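PDB 2P4S: purine nucleoside phosphorylase from Anopheles gambiae, which catalyses the phosphorolysis of inosine, guanosine and their 2'-deoxy forms to free purine base and pentose 1-phosphate in the purine salvage pathway. Local coordinates for residues A[176-181]-A[227-232]. Residues are numbered along the deposited sequence; the frame is centred on the assembly and turned at random.
Sequences YPLAKC and AGNNPL
Where Ala179 and Pro231 face each other, their CA atoms are 4.1 Å apart, and here the first turn of helix 178-191 meets the irregular loop that follows helix 223-226. Pro177 is the N-cap of the longer helix, and its O accepts a hydrogen bond from the amide N of Cys181 in the opening turn. In the other segment, Gly228 ends the short helix with positive phi in a Schellman motif, after which the chain runs extended through Asn229 and Asn230 past the helix start. No direct hydrogen bond joins the two segments; a water does so instead, accepting from Leu178 N, an amide of the first helical turn, at 2.8 Å and donating to Asn229 OD1.

Leu178 is the main side chain of the contact. Its CG stands anti to the carbonyl carbon (chi1 -59°), which places the branch beside the backbone N and toward Asn229. The two side chains cross at about a right angle; Leu178 CD1 lies 3.3 Å from Asn229 O and also touches Asn229 OD1. Nearer the backbone, Leu178 CB makes an apolar contact with Pro231 CD at 4.1 Å, while Pro231 CB rests against the peptide linking Leu178 to Ala179. Ala179 CB lies 3.6 Å from Pro231 O. His308 of helix 307-315 adds to the packing around both Leu178 and Pro231.

The Asn229 amide thus works in two directions, its OD1 holding the water and its ND2 donating a hydrogen bond to O of Ala227 of the third subunit. Beyond Pro231, Leu232 N donates a hydrogen bond to Asn230 OD1 at 2.8 Å, on a lone pair in the carbonyl plane. This is an Asx turn, in a loop that packs on the start of helix 178-191 and at Asn229 takes part in the subunit interface of the homotrimer of this member of the PNP/MTAP phosphorylase family.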
loop_
_atom_site.group_PDB
_atom_site.type_symbol
_atom_site.label_atom_id
_atom_site.label_comp_id
_atom_site.label_asym_id
_atom_site.label_seq_id
_atom_site.Cartn_x
_atom_site.Cartn_y
_atom_site.Cartn_z
ATOM N N TYR A 176 1.970 -15.468 4.393
ATOM C CA TYR A 176 2.069 -15.935 2.991
ATOM C C TYR A 176 1.999 -14.790 1.997
ATOM O O TYR A 176 1.052 -13.990 2.051
ATOM C CB TYR A 176 0.969 -16.947 2.644
ATOM C CG TYR A 176 0.880 -18.139 3.576
ATOM C CD1 TYR A 176 2.033 -18.887 3.933
ATOM C CD2 TYR A 176 -0.354 -18.517 4.124
ATOM C CE1 TYR A 176 1.928 -19.998 4.811
ATOM C CE2 TYR A 176 -0.473 -19.603 4.962
ATOM C CZ TYR A 176 0.670 -20.350 5.298
ATOM O OH TYR A 176 0.526 -21.428 6.148
ATOM N N PRO A 177 2.991 -14.697 1.087
ATOM C CA PRO A 177 2.910 -13.739 -0.043
ATOM C C PRO A 177 1.613 -13.992 -0.841
ATOM O O PRO A 177 1.098 -15.097 -0.810
ATOM C CB PRO A 177 4.144 -14.074 -0.911
ATOM C CG PRO A 177 5.126 -14.842 0.077
ATOM C CD PRO A 177 4.247 -15.485 1.118
ATOM N N LEU A 178 1.078 -12.982 -1.523
ATOM C CA LEU A 178 -0.176 -13.167 -2.292
ATOM C C LEU A 178 -0.110 -14.305 -3.346
ATOM O O LEU A 178 -1.075 -15.073 -3.481
ATOM C CB LEU A 178 -0.675 -11.819 -2.898
ATOM C CG LEU A 178 -0.941 -10.721 -1.848
ATOM C CD1 LEU A 178 -1.477 -9.471 -2.546
ATOM C CD2 LEU A 178 -1.947 -11.228 -0.809
ATOM N N ALA A 179 1.033 -14.445 -4.042
ATOM C CA ALA A 179 1.218 -15.532 -5.042
ATOM C C ALA A 179 1.109 -16.922 -4.419
ATOM O O ALA A 179 0.608 -17.851 -5.033
ATOM C CB ALA A 179 2.568 -15.383 -5.842
ATOM N N LYS A 180 1.561 -17.049 -3.188
ATOM C CA LYS A 180 1.393 -18.280 -2.437
ATOM C C LYS A 180 -0.073 -18.509 -1.989
ATOM O O LYS A 180 -0.550 -19.650 -2.032
ATOM C CB LYS A 180 2.378 -18.315 -1.245
ATOM C CG LYS A 180 2.343 -19.603 -0.403
ATOM C CD LYS A 180 3.746 -19.786 0.180
ATOM C CE LYS A 180 3.876 -21.024 1.048
ATOM N NZ LYS A 180 5.239 -21.077 1.744
ATOM N N CYS A 181 -0.782 -17.456 -1.552
ATOM C CA CYS A 181 -2.239 -17.599 -1.216
ATOM C C CYS A 181 -3.050 -18.008 -2.445
ATOM O O CYS A 181 -4.009 -18.751 -2.344
ATOM C CB CYS A 181 -2.838 -16.283 -0.674
ATOM S SG CYS A 181 -2.088 -15.708 0.906
ATOM N N ALA A 227 -0.476 -0.425 -4.228
ATOM C CA ALA A 227 0.796 -0.252 -3.500
ATOM C C ALA A 227 1.914 -1.110 -4.062
ATOM O O ALA A 227 3.073 -0.970 -3.667
ATOM C CB ALA A 227 0.599 -0.568 -2.006
ATOM N N GLY A 228 1.558 -1.992 -4.997
ATOM C CA GLY A 228 2.520 -2.920 -5.588
ATOM C C GLY A 228 2.498 -4.348 -5.066
ATOM O O GLY A 228 3.372 -5.126 -5.403
ATOM N N ASN A 229 1.497 -4.709 -4.255
ATOM C CA ASN A 229 1.420 -6.037 -3.665
ATOM C C ASN A 229 0.380 -6.842 -4.480
ATOM O O ASN A 229 -0.829 -6.774 -4.246
ATOM C CB ASN A 229 1.063 -5.881 -2.191
ATOM C CG ASN A 229 1.160 -7.178 -1.399
ATOM O OD1 ASN A 229 1.693 -8.194 -1.857
ATOM N ND2 ASN A 229 0.665 -7.129 -0.170
ATOM N N ASN A 230 0.867 -7.590 -5.468
ATOM C CA ASN A 230 -0.004 -8.253 -6.484
ATOM C C ASN A 230 0.534 -9.644 -6.655
ATOM O O ASN A 230 1.723 -9.766 -6.754
ATOM C CB ASN A 230 0.053 -7.481 -7.823
ATOM C CG ASN A 230 -0.983 -7.960 -8.838
ATOM O OD1 ASN A 230 -0.827 -9.028 -9.416
ATOM N ND2 ASN A 230 -2.030 -7.155 -9.091
ATOM N N PRO A 231 -0.335 -10.684 -6.742
ATOM C CA PRO A 231 0.162 -12.055 -7.009
ATOM C C PRO A 231 0.887 -12.242 -8.379
ATOM O O PRO A 231 1.584 -13.226 -8.570
ATOM C CB PRO A 231 -1.113 -12.911 -6.930
ATOM C CG PRO A 231 -2.204 -11.976 -7.293
ATOM C CD PRO A 231 -1.812 -10.681 -6.648
ATOM N N LEU A 232 0.785 -11.290 -9.288
ATOM C CA LEU A 232 1.382 -11.478 -10.585
ATOM C C LEU A 232 2.719 -10.766 -10.721
ATOM O O LEU A 232 3.330 -10.791 -11.778
ATOM C CB LEU A 232 0.413 -11.004 -11.683
ATOM C CG LEU A 232 -1.023 -11.526 -11.616
ATOM C CD1 LEU A 232 -1.794 -10.831 -12.713
ATOM C CD2 LEU A 232 -1.101 -13.073 -11.729
HETATM O O HOH W 1 2.567 -10.558 -1.542
#